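Local coordinates for protein pectate lyase (Bacillus, PDB 3VMV) that probably cleaves pectate (polygalacturonate) chains by eliminative lysis, as a secreted polysaccharide lyase of family 1 built on a parallel beta-helix, at residues Glu242-Asp247 with Arg280-Val285; Tyr196-Phe201 with Met218-Phe223; Ile105-Val110 with Asp135-Tyr140; Asp153-Met158 with Trp176-Val181. One frame throughout, in Å; residues are numbered along the deposited sequence.

Contact 1: residues Glu242-Asp247 with Arg280-Val285; sequences ENNYFD and RGNVFV
Asn-244 and Asn-282 are neighbouring members of the row of asparagines that runs along one bend of a parallel beta-helix. Their side chains point the same way with the amides nearly coplanar, planes 9° apart. OD1 of Asn-282 accepts two hydrogen bonds from the preceding turn: from the backbone N of Asn-244 at 2.9 Å, tilted from the carbonyl plane, and from ND2 of Asn-244 at 3.1 Å, lying in that plane. ND2 of Asn-282 donates back to Val-241 O, and Asn-244 repeats the pattern one turn earlier: its ND2 also donates to Met-218 O and its OD1 accepts from Asn-221 N.

Beyond the bend the backbones pair in parallel, with Phe-246 N to Val-283 O at 2.8 Å. Phe-246 and Phe-284 lie side by side with planes 23° apart, but slid so far that the rings barely overlap; CD2 of Phe-246 meets CE1 of Phe-284 at 3.5 Å. Phe-246 is stacked on Phe-223 as well. On the other face Tyr-245 sets its ring obliquely against the two valines (CG anti to N, chi1 -162°), CE1 coming 3.3 Å from CG1 of Val-283.

Where the pair begins, a water joins Glu-242 OE2 to Arg-280 NE, while OE1 of Glu-242 binds His-217. Two donors on OD1, with Val-241 O accepting from ND2, probably leave the Asn-282 amide little freedom to turn over.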
# COMPACT_ATOMS: atom_id res chain seq x y z
N GLU A 242 4.40 13.74 8.19
CA GLU A 242 4.28 15.18 7.89
C GLU A 242 2.88 15.59 7.49
O GLU A 242 2.29 15.08 6.52
CB GLU A 242 5.25 15.47 6.72
CG GLU A 242 5.31 16.93 6.31
CD GLU A 242 6.16 17.15 5.05
OE1 GLU A 242 6.22 16.21 4.23
OE2 GLU A 242 6.66 18.29 4.89
N ASN A 243 2.33 16.54 8.23
CA ASN A 243 1.05 17.16 7.86
C ASN A 243 -0.06 16.15 7.61
O ASN A 243 -0.79 16.21 6.62
CB ASN A 243 1.22 18.10 6.64
CG ASN A 243 2.09 19.31 6.95
OD1 ASN A 243 2.88 19.34 7.92
ND2 ASN A 243 1.97 20.32 6.09
N ASN A 244 -0.17 15.18 8.51
CA ASN A 244 -1.28 14.25 8.50
C ASN A 244 -2.32 14.63 9.52
O ASN A 244 -1.99 15.31 10.49
CB ASN A 244 -0.81 12.82 8.82
CG ASN A 244 0.26 12.30 7.88
OD1 ASN A 244 -0.05 11.78 6.80
ND2 ASN A 244 1.51 12.41 8.28
N TYR A 245 -3.54 14.17 9.31
CA TYR A 245 -4.63 14.41 10.24
C TYR A 245 -5.02 13.10 10.91
O TYR A 245 -5.27 12.12 10.20
CB TYR A 245 -5.84 15.02 9.48
CG TYR A 245 -6.82 15.69 10.38
CD1 TYR A 245 -6.69 17.04 10.60
CD2 TYR A 245 -7.85 14.99 11.00
CE1 TYR A 245 -7.51 17.72 11.41
CE2 TYR A 245 -8.73 15.73 11.88
CZ TYR A 245 -8.50 17.08 12.04
OH TYR A 245 -9.25 17.89 12.85
N PHE A 246 -5.03 13.08 12.26
CA PHE A 246 -5.40 11.87 12.97
C PHE A 246 -6.61 12.17 13.86
O PHE A 246 -6.60 13.15 14.60
CB PHE A 246 -4.27 11.49 13.94
CG PHE A 246 -2.97 11.13 13.28
CD1 PHE A 246 -2.63 9.79 13.05
CD2 PHE A 246 -2.06 12.12 12.89
CE1 PHE A 246 -1.41 9.44 12.47
CE2 PHE A 246 -0.83 11.78 12.34
CZ PHE A 246 -0.49 10.46 12.10
N ASP A 247 -7.62 11.29 13.83
CA ASP A 247 -8.79 11.45 14.68
C ASP A 247 -9.04 10.08 15.32
O ASP A 247 -9.32 9.11 14.60
CB ASP A 247 -9.99 11.84 13.81
CG ASP A 247 -11.33 11.86 14.58
OD1 ASP A 247 -12.34 12.16 13.94
OD2 ASP A 247 -11.38 11.63 15.80
N ARG A 280 6.30 16.36 11.92
CA ARG A 280 6.11 17.78 11.67
C ARG A 280 4.70 18.07 11.18
O ARG A 280 4.19 17.40 10.25
CB ARG A 280 7.11 18.19 10.61
CG ARG A 280 7.03 19.59 10.12
CD ARG A 280 8.21 19.81 9.16
NE ARG A 280 8.17 21.09 8.45
CZ ARG A 280 8.61 22.24 8.95
NH1 ARG A 280 9.10 22.29 10.19
NH2 ARG A 280 8.53 23.36 8.23
N GLY A 281 4.03 19.05 11.78
CA GLY A 281 2.79 19.54 11.18
C GLY A 281 1.57 18.67 11.28
O GLY A 281 0.55 19.00 10.66
N ASN A 282 1.64 17.61 12.08
CA ASN A 282 0.47 16.75 12.22
C ASN A 282 -0.60 17.36 13.14
O ASN A 282 -0.30 18.17 14.00
CB ASN A 282 0.89 15.39 12.75
CG ASN A 282 1.87 14.70 11.81
OD1 ASN A 282 1.50 14.28 10.73
ND2 ASN A 282 3.14 14.59 12.22
N VAL A 283 -1.86 17.00 12.88
CA VAL A 283 -2.97 17.39 13.73
C VAL A 283 -3.50 16.13 14.39
O VAL A 283 -3.82 15.16 13.70
CB VAL A 283 -4.05 18.12 12.92
CG1 VAL A 283 -5.33 18.28 13.76
CG2 VAL A 283 -3.51 19.51 12.47
N PHE A 284 -3.55 16.15 15.72
CA PHE A 284 -4.00 15.00 16.49
C PHE A 284 -5.27 15.37 17.25
O PHE A 284 -5.23 16.23 18.15
CB PHE A 284 -2.90 14.63 17.52
CG PHE A 284 -1.57 14.28 16.90
CD1 PHE A 284 -1.36 13.04 16.30
CD2 PHE A 284 -0.49 15.16 17.02
CE1 PHE A 284 -0.12 12.69 15.75
CE2 PHE A 284 0.75 14.82 16.47
CZ PHE A 284 0.93 13.59 15.85
N VAL A 285 -6.40 14.74 16.89
CA VAL A 285 -7.62 14.98 17.62
C VAL A 285 -8.01 13.69 18.33
O VAL A 285 -8.13 12.64 17.69
CB VAL A 285 -8.74 15.37 16.64
CG1 VAL A 285 -10.04 15.64 17.35
CG2 VAL A 285 -8.31 16.59 15.81
O HOH W 1 6.53 20.59 6.10

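Contact 2: residues Tyr196-Phe201 with Met218-Phe223; sequences YHHNYF and MFNNYF
His-197 and Phe-219 pack tightly: CB of the histidine sits over the centre of the Phe-219 ring, 3.4 Å from its centroid, a CH-pi contact. Both hold CG between backbone N and carbonyl carbon (chi1 76° in His-197), sending the two rings off in the same direction, planes 7° apart but barely overlapping. Alongside, CB of Asn-220 covers one face of the His-198 imidazole, whose ND1 shares a hydrogen bond with His-197 ND1.

Inside the parallel beta-helix, CE of Met-218 bends back to 3.9 Å from CB of Tyr-196, its sulfur making an oblique Met-aromatic contact with that ring. CD2 of Phe-201 rests over the Phe-223 face.

Tyr-200 marks the solvent side, keeping some exposure; its ring meets that of Tyr-222 obliquely, planes 54° apart, and both tyrosines touch helix 309-319.

Asn-221 uses both ends of its amide. OD1 accepts from Asn-199 N at 2.9 Å and from Asn-199 ND2, while ND2 of Asn-221 donates to Tyr-196 O at 3.2 Å, from above the carbonyl plane. Asn-199 also binds the preceding turn, OD1 accepting from Asn-170 N and ND2 donating to Val-167 O. Gripped at both ends, the buried Asn-221 amide is probably held against rotation, its polar atoms satisfied.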
# COMPACT_ATOMS: atom_id res chain seq x y z
N TYR A 196 3.63 7.31 1.25
CA TYR A 196 2.18 7.24 1.37
C TYR A 196 1.65 8.66 1.48
O TYR A 196 2.04 9.39 2.38
CB TYR A 196 1.78 6.50 2.65
CG TYR A 196 2.25 5.08 2.77
CD1 TYR A 196 1.42 4.03 2.43
CD2 TYR A 196 3.51 4.78 3.25
CE1 TYR A 196 1.87 2.70 2.57
CE2 TYR A 196 3.95 3.45 3.39
CZ TYR A 196 3.10 2.43 3.05
OH TYR A 196 3.57 1.13 3.17
N HIS A 197 0.75 9.04 0.58
CA HIS A 197 0.15 10.37 0.71
C HIS A 197 -1.28 10.41 0.26
O HIS A 197 -1.72 9.68 -0.63
CB HIS A 197 1.03 11.45 -0.01
CG HIS A 197 0.92 11.45 -1.50
ND1 HIS A 197 -0.01 12.22 -2.19
CD2 HIS A 197 1.63 10.79 -2.45
CE1 HIS A 197 0.14 12.02 -3.49
NE2 HIS A 197 1.12 11.15 -3.67
N HIS A 198 -2.05 11.26 0.94
CA HIS A 198 -3.47 11.46 0.60
C HIS A 198 -4.32 10.22 0.65
O HIS A 198 -5.28 10.10 -0.08
CB HIS A 198 -3.61 12.20 -0.74
CG HIS A 198 -3.15 13.62 -0.67
ND1 HIS A 198 -1.85 14.01 -0.98
CD2 HIS A 198 -3.78 14.74 -0.25
CE1 HIS A 198 -1.74 15.32 -0.81
NE2 HIS A 198 -2.90 15.79 -0.38
N ASN A 199 -3.96 9.30 1.54
CA ASN A 199 -4.85 8.15 1.75
C ASN A 199 -5.78 8.39 2.92
O ASN A 199 -5.47 9.17 3.84
CB ASN A 199 -4.02 6.89 2.08
CG ASN A 199 -3.03 6.54 0.98
OD1 ASN A 199 -3.39 6.03 -0.08
ND2 ASN A 199 -1.73 6.86 1.22
N TYR A 200 -6.88 7.65 2.91
CA TYR A 200 -7.80 7.58 4.03
C TYR A 200 -7.60 6.23 4.70
O TYR A 200 -7.73 5.18 4.03
CB TYR A 200 -9.20 7.61 3.46
CG TYR A 200 -10.36 7.71 4.43
CD1 TYR A 200 -10.35 8.61 5.50
CD2 TYR A 200 -11.51 6.95 4.23
CE1 TYR A 200 -11.44 8.72 6.34
CE2 TYR A 200 -12.59 7.07 5.09
CZ TYR A 200 -12.56 7.96 6.10
OH TYR A 200 -13.65 8.11 6.97
N PHE A 201 -7.23 6.26 5.99
CA PHE A 201 -7.02 5.04 6.78
C PHE A 201 -8.09 5.03 7.85
O PHE A 201 -8.00 5.77 8.82
CB PHE A 201 -5.64 5.10 7.44
CG PHE A 201 -4.47 5.15 6.45
CD1 PHE A 201 -4.21 4.11 5.56
CD2 PHE A 201 -3.58 6.22 6.47
CE1 PHE A 201 -3.11 4.17 4.69
CE2 PHE A 201 -2.45 6.27 5.66
CZ PHE A 201 -2.22 5.25 4.73
N MET A 218 5.27 9.67 5.00
CA MET A 218 3.82 9.72 5.04
C MET A 218 3.38 11.16 5.19
O MET A 218 3.69 11.79 6.22
CB MET A 218 3.29 8.91 6.21
CG MET A 218 3.84 7.50 6.23
SD MET A 218 2.95 6.44 7.41
CE MET A 218 1.42 6.08 6.55
N PHE A 219 2.73 11.68 4.14
CA PHE A 219 2.21 13.05 4.25
C PHE A 219 0.78 13.19 3.79
O PHE A 219 0.33 12.51 2.85
CB PHE A 219 3.13 14.08 3.54
CG PHE A 219 3.21 13.96 2.02
CD1 PHE A 219 2.44 14.79 1.21
CD2 PHE A 219 4.09 13.07 1.42
CE1 PHE A 219 2.52 14.76 -0.18
CE2 PHE A 219 4.18 13.00 0.01
CZ PHE A 219 3.40 13.85 -0.79
N ASN A 220 0.04 14.08 4.46
CA ASN A 220 -1.30 14.44 3.99
C ASN A 220 -2.25 13.26 3.95
O ASN A 220 -3.17 13.28 3.14
CB ASN A 220 -1.26 15.13 2.61
CG ASN A 220 -0.71 16.57 2.67
OD1 ASN A 220 -0.52 17.20 3.77
ND2 ASN A 220 -0.43 17.09 1.52
N ASN A 221 -2.03 12.29 4.83
CA ASN A 221 -3.05 11.22 5.01
C ASN A 221 -4.03 11.58 6.13
O ASN A 221 -3.73 12.44 6.98
CB ASN A 221 -2.38 9.89 5.35
CG ASN A 221 -1.32 9.49 4.35
OD1 ASN A 221 -1.62 9.01 3.24
ND2 ASN A 221 -0.06 9.70 4.73
N TYR A 222 -5.20 10.91 6.10
CA TYR A 222 -6.26 11.08 7.09
C TYR A 222 -6.45 9.75 7.76
O TYR A 222 -6.90 8.81 7.12
CB TYR A 222 -7.53 11.54 6.35
CG TYR A 222 -8.78 11.79 7.16
CD1 TYR A 222 -8.76 11.79 8.54
CD2 TYR A 222 -9.95 12.12 6.51
CE1 TYR A 222 -9.97 12.05 9.25
CE2 TYR A 222 -11.14 12.36 7.21
CZ TYR A 222 -11.11 12.35 8.57
OH TYR A 222 -12.29 12.62 9.21
N PHE A 223 -6.01 9.68 9.02
CA PHE A 223 -6.12 8.47 9.86
C PHE A 223 -7.32 8.67 10.77
O PHE A 223 -7.43 9.72 11.43
CB PHE A 223 -4.90 8.35 10.75
CG PHE A 223 -3.56 8.12 10.05
CD1 PHE A 223 -2.96 6.87 10.10
CD2 PHE A 223 -2.88 9.16 9.41
CE1 PHE A 223 -1.68 6.64 9.60
CE2 PHE A 223 -1.61 8.96 8.88
CZ PHE A 223 -1.00 7.68 8.95

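Contact 3: residues Ile105-Val110 with Asp135-Tyr140; sequences IIIQNV and DHNEFY
The amide of Gln-108 and the carboxylate of Asp-135 lie side by side, pointing the same way, their planes turned 65° apart. At the edge of the His-136 imidazole, in the ring plane, sits OD2 of Asp-135, while Trp-169 stacks on that ring from the next turn. All this belongs to a bend between two faces of the parallel beta-helix, where Asn-109 and His-136 both take positive phi angles and turn the chain.

ND1 of His-136 donates to OD2 of Asp-135 at 2.7 Å and meets it from above the carboxylate plane. The other oxygen, OD1, is bound by the hydroxyl of Ser-168. With CG of Asp-135 anti to its backbone N (chi1 178°), the carboxylate lies alongside the aliphatic part of Gln-108, whose CG lies 3.7 Å from Asp-135 OD2. A leucine in place of Asp-135 would probably leave His-136 ND1 and the Ser-168 hydroxyl without their shared partner, and the imidazole freer to turn.

Backbone bonds carry the pairing through the bend: Asp-135 N donates to Ile-107 O at 2.9 Å, and Asn-109 N to Asp-135 O at 3.1 Å. The side chain of Asn-137 lies alongside Val-110, pointing the same way, and the backbone N of Asn-137 donates to Asn-170 OD1. Past the corner, Glu-138 N donates to Val-110 O at 3.0 Å.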
# COMPACT_ATOMS: atom_id res chain seq x y z
N ILE A 105 5.00 -0.35 -12.69
CA ILE A 105 3.65 -0.88 -12.60
C ILE A 105 2.73 0.15 -11.95
O ILE A 105 3.09 0.73 -10.92
CB ILE A 105 3.62 -2.13 -11.71
CG1 ILE A 105 4.78 -3.10 -12.07
CG2 ILE A 105 2.27 -2.80 -11.79
CD1 ILE A 105 4.66 -3.78 -13.45
N ILE A 106 1.57 0.38 -12.54
CA ILE A 106 0.53 1.21 -11.96
C ILE A 106 -0.72 0.35 -11.68
O ILE A 106 -1.18 -0.35 -12.57
CB ILE A 106 0.17 2.35 -12.91
CG1 ILE A 106 1.40 3.22 -13.11
CG2 ILE A 106 -1.02 3.17 -12.34
CD1 ILE A 106 1.16 4.43 -14.04
N ILE A 107 -1.24 0.40 -10.46
CA ILE A 107 -2.57 -0.15 -10.14
C ILE A 107 -3.42 1.02 -9.67
O ILE A 107 -3.07 1.70 -8.69
CB ILE A 107 -2.46 -1.20 -9.05
CG1 ILE A 107 -1.48 -2.30 -9.47
CG2 ILE A 107 -3.85 -1.78 -8.68
CD1 ILE A 107 -1.17 -3.30 -8.44
N GLN A 108 -4.50 1.29 -10.40
CA GLN A 108 -5.24 2.53 -10.19
C GLN A 108 -6.72 2.31 -10.34
O GLN A 108 -7.20 1.58 -11.26
CB GLN A 108 -4.73 3.51 -11.22
CG GLN A 108 -5.30 4.91 -11.08
CD GLN A 108 -4.61 5.88 -12.00
OE1 GLN A 108 -4.07 6.93 -11.58
NE2 GLN A 108 -4.64 5.57 -13.27
N ASN A 109 -7.50 3.01 -9.52
CA ASN A 109 -8.96 3.02 -9.65
C ASN A 109 -9.64 1.66 -9.59
O ASN A 109 -10.61 1.41 -10.33
CB ASN A 109 -9.39 3.75 -10.93
CG ASN A 109 -10.85 4.19 -10.90
OD1 ASN A 109 -11.33 4.71 -9.87
ND2 ASN A 109 -11.56 3.96 -12.01
N VAL A 110 -9.12 0.77 -8.75
CA VAL A 110 -9.83 -0.50 -8.50
C VAL A 110 -10.21 -0.66 -7.02
O VAL A 110 -9.58 -0.06 -6.13
CB VAL A 110 -8.97 -1.75 -8.95
CG1 VAL A 110 -8.68 -1.68 -10.43
CG2 VAL A 110 -7.66 -1.81 -8.12
N ASP A 135 -2.64 3.86 -6.76
CA ASP A 135 -3.31 5.17 -6.71
C ASP A 135 -4.81 5.07 -6.87
O ASP A 135 -5.32 4.41 -7.75
CB ASP A 135 -2.70 6.04 -7.80
CG ASP A 135 -3.35 7.43 -7.89
OD1 ASP A 135 -3.01 8.26 -7.03
OD2 ASP A 135 -4.17 7.64 -8.79
N HIS A 136 -5.56 5.77 -6.03
CA HIS A 136 -7.00 5.92 -6.23
C HIS A 136 -7.76 4.60 -6.22
O HIS A 136 -8.70 4.41 -6.96
CB HIS A 136 -7.31 6.74 -7.50
CG HIS A 136 -7.27 8.23 -7.28
ND1 HIS A 136 -6.20 9.00 -7.65
CD2 HIS A 136 -8.16 9.06 -6.68
CE1 HIS A 136 -6.46 10.27 -7.36
NE2 HIS A 136 -7.63 10.33 -6.75
N ASN A 137 -7.35 3.72 -5.30
CA ASN A 137 -8.04 2.46 -5.09
C ASN A 137 -8.78 2.45 -3.76
O ASN A 137 -8.65 3.37 -2.95
CB ASN A 137 -7.03 1.34 -5.08
CG ASN A 137 -6.09 1.38 -6.29
OD1 ASN A 137 -4.84 1.56 -6.13
ND2 ASN A 137 -6.63 1.17 -7.45
N GLU A 138 -9.52 1.36 -3.52
CA GLU A 138 -10.17 1.15 -2.23
C GLU A 138 -9.90 -0.27 -1.83
O GLU A 138 -10.06 -1.18 -2.63
CB GLU A 138 -11.67 1.44 -2.28
CG GLU A 138 -11.91 2.90 -2.63
CD GLU A 138 -13.35 3.37 -2.56
OE1 GLU A 138 -14.20 2.73 -1.91
OE2 GLU A 138 -13.65 4.44 -3.15
N PHE A 139 -9.53 -0.44 -0.56
CA PHE A 139 -9.15 -1.74 -0.02
C PHE A 139 -9.88 -1.94 1.27
O PHE A 139 -9.87 -1.03 2.12
CB PHE A 139 -7.65 -1.79 0.27
CG PHE A 139 -6.78 -1.37 -0.91
CD1 PHE A 139 -6.72 -2.15 -2.06
CD2 PHE A 139 -5.99 -0.23 -0.82
CE1 PHE A 139 -5.93 -1.78 -3.15
CE2 PHE A 139 -5.17 0.14 -1.90
CZ PHE A 139 -5.14 -0.62 -3.07
N TYR A 140 -10.47 -3.11 1.50
CA TYR A 140 -11.23 -3.28 2.74
C TYR A 140 -11.50 -4.76 2.99
O TYR A 140 -11.38 -5.57 2.07
CB TYR A 140 -12.53 -2.47 2.72
CG TYR A 140 -13.44 -2.67 1.54
CD1 TYR A 140 -14.52 -3.56 1.60
CD2 TYR A 140 -13.26 -1.93 0.37
CE1 TYR A 140 -15.39 -3.70 0.55
CE2 TYR A 140 -14.13 -2.08 -0.72
CZ TYR A 140 -15.19 -2.96 -0.60
OH TYR A 140 -16.08 -3.19 -1.64

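Contact 4: residues Asp153-Met158 with Trp176-Val181; sequences DGLVDM and WKTMLV
Lys-177 reaches to Asp-153 with its chain bent near the end (chi3 -65°), which brings NZ to 3.1 Å from OD1 of Asp-153 in a salt bridge; the ammonium comes in from above the carboxylate plane. A second salt bridge ties NZ to Asp-150. A water joins Lys-177 N to Asp-153 O.

Leu-180 lays its CB against OD1 of Asp-157, 3.4 Å away, and its N donates to that same oxygen at 3.0 Å with a bent N-H...acceptor angle of 132°. The backbone bond from Leu-180 N to Val-156 O is weak. These are strands of consecutive turns in the parallel beta-helix, 156-158 beside 179-181, and OD1 of Asp-157 gives Leu-180 N a second acceptor. Another water spans Asp-157 OD1 and Lys-177 O. An alanine at Asp-157 would probably leave Leu-180 N with the weak Val-156 bond alone among these partners and deprive that water of one acceptor.

Met-158 points to the other face, into the interior, where Tyr-196, Ile-165 and Val-167 receive it. Its N donates to Leu-180 O at 2.8 Å, and a water bonds Leu-180 O to Val-156 O; the Met-158 sulfur passes CG2 of Val-181 at 4.4 Å.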
# COMPACT_ATOMS: atom_id res chain seq x y z
N ASP A 153 -5.65 -11.42 5.47
CA ASP A 153 -4.27 -11.03 5.79
C ASP A 153 -4.09 -9.52 5.59
O ASP A 153 -4.63 -8.75 6.36
CB ASP A 153 -3.25 -11.88 5.01
CG ASP A 153 -1.84 -11.86 5.61
OD1 ASP A 153 -1.60 -11.17 6.62
OD2 ASP A 153 -0.96 -12.57 5.06
N GLY A 154 -3.29 -9.09 4.62
CA GLY A 154 -3.05 -7.64 4.51
C GLY A 154 -3.90 -6.90 3.50
O GLY A 154 -4.59 -7.50 2.70
N LEU A 155 -3.82 -5.58 3.52
CA LEU A 155 -4.39 -4.84 2.43
C LEU A 155 -3.32 -4.51 1.42
O LEU A 155 -3.42 -4.97 0.29
CB LEU A 155 -5.13 -3.58 2.91
CG LEU A 155 -6.43 -3.93 3.66
CD1 LEU A 155 -7.14 -2.65 4.06
CD2 LEU A 155 -7.37 -4.84 2.83
N VAL A 156 -2.31 -3.74 1.79
CA VAL A 156 -1.17 -3.55 0.88
C VAL A 156 0.11 -3.85 1.61
O VAL A 156 0.44 -3.16 2.61
CB VAL A 156 -1.06 -2.11 0.29
CG1 VAL A 156 0.29 -1.95 -0.48
CG2 VAL A 156 -2.26 -1.82 -0.64
N ASP A 157 0.79 -4.93 1.21
CA ASP A 157 2.01 -5.37 1.88
C ASP A 157 3.18 -5.31 0.93
O ASP A 157 3.05 -5.67 -0.24
CB ASP A 157 1.91 -6.82 2.40
CG ASP A 157 0.94 -6.99 3.56
OD1 ASP A 157 0.53 -6.01 4.20
OD2 ASP A 157 0.57 -8.17 3.86
N MET A 158 4.32 -4.87 1.45
CA MET A 158 5.56 -4.80 0.66
C MET A 158 6.63 -5.60 1.35
O MET A 158 6.81 -5.49 2.58
CB MET A 158 5.99 -3.31 0.55
CG MET A 158 4.85 -2.49 -0.12
SD MET A 158 5.32 -0.78 0.04
CE MET A 158 3.70 -0.05 -0.36
N TRP A 176 -8.24 -5.50 9.87
CA TRP A 176 -7.37 -5.65 11.00
C TRP A 176 -5.90 -5.29 10.67
O TRP A 176 -5.43 -4.26 11.15
CB TRP A 176 -7.42 -7.10 11.53
CG TRP A 176 -8.69 -7.49 12.25
CD1 TRP A 176 -9.86 -7.94 11.69
CD2 TRP A 176 -8.87 -7.56 13.65
NE1 TRP A 176 -10.76 -8.26 12.69
CE2 TRP A 176 -10.18 -8.03 13.90
CE3 TRP A 176 -8.05 -7.24 14.75
CZ2 TRP A 176 -10.69 -8.20 15.20
CZ3 TRP A 176 -8.55 -7.41 16.03
CH2 TRP A 176 -9.86 -7.91 16.24
N LYS A 177 -5.21 -6.11 9.85
CA LYS A 177 -3.76 -5.96 9.65
C LYS A 177 -3.48 -5.20 8.35
O LYS A 177 -3.36 -5.79 7.27
CB LYS A 177 -3.06 -7.33 9.62
CG LYS A 177 -3.39 -8.22 10.82
CD LYS A 177 -2.69 -9.61 10.68
CE LYS A 177 -3.20 -10.41 9.48
NZ LYS A 177 -2.50 -11.76 9.50
N THR A 178 -3.40 -3.88 8.44
CA THR A 178 -3.59 -3.07 7.23
C THR A 178 -2.44 -3.12 6.21
O THR A 178 -2.67 -3.50 5.05
CB THR A 178 -3.91 -1.62 7.60
OG1 THR A 178 -4.86 -1.59 8.67
CG2 THR A 178 -4.54 -0.86 6.42
N MET A 179 -1.22 -2.77 6.62
CA MET A 179 -0.10 -2.63 5.69
C MET A 179 1.20 -3.04 6.32
O MET A 179 1.52 -2.62 7.45
CB MET A 179 0.06 -1.17 5.29
CG MET A 179 -1.11 -0.63 4.53
SD MET A 179 -0.85 1.07 3.94
CE MET A 179 -0.51 1.97 5.45
N LEU A 180 1.98 -3.85 5.61
CA LEU A 180 3.31 -4.25 6.08
C LEU A 180 4.37 -3.64 5.16
O LEU A 180 4.16 -3.54 3.92
CB LEU A 180 3.38 -5.79 6.00
CG LEU A 180 4.27 -6.78 6.72
CD1 LEU A 180 4.03 -6.67 8.22
CD2 LEU A 180 3.95 -8.18 6.20
N VAL A 181 5.50 -3.23 5.74
CA VAL A 181 6.67 -2.88 4.94
C VAL A 181 7.80 -3.64 5.56
O VAL A 181 8.42 -3.18 6.53
CB VAL A 181 6.93 -1.35 4.96
CG1 VAL A 181 8.20 -1.00 4.17
CG2 VAL A 181 5.72 -0.59 4.42
O HOH W 2 -6.28 -8.73 8.59
O HOH W 3 2.57 -1.35 2.72
O HOH W 4 -0.46 -6.13 6.74

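All four contacts join successive turns of one parallel beta-helix, but at different depths. Contacts 2, 3 and 4 are buried; contact 1, its centre about 20 Å from that of the chain, is partly exposed and includes the last strand. Contacts 1 and 2 share a bend and its asparagine row and touch directly, Tyr-245 O meeting Phe-223 N at 2.8 Å. Contact 3 lies on the same bend some turns earlier, linked to contact 2 through Asn-170, with a carboxylate-imidazole pair added. Contact 4 adds a salt bridge, Lys-177 to Asp-153, and several bridging waters. It still meets contact 2 in the interior, where the ring of Tyr-196 packs on Met-179, and contact 3 through Phe-139 against Val-156.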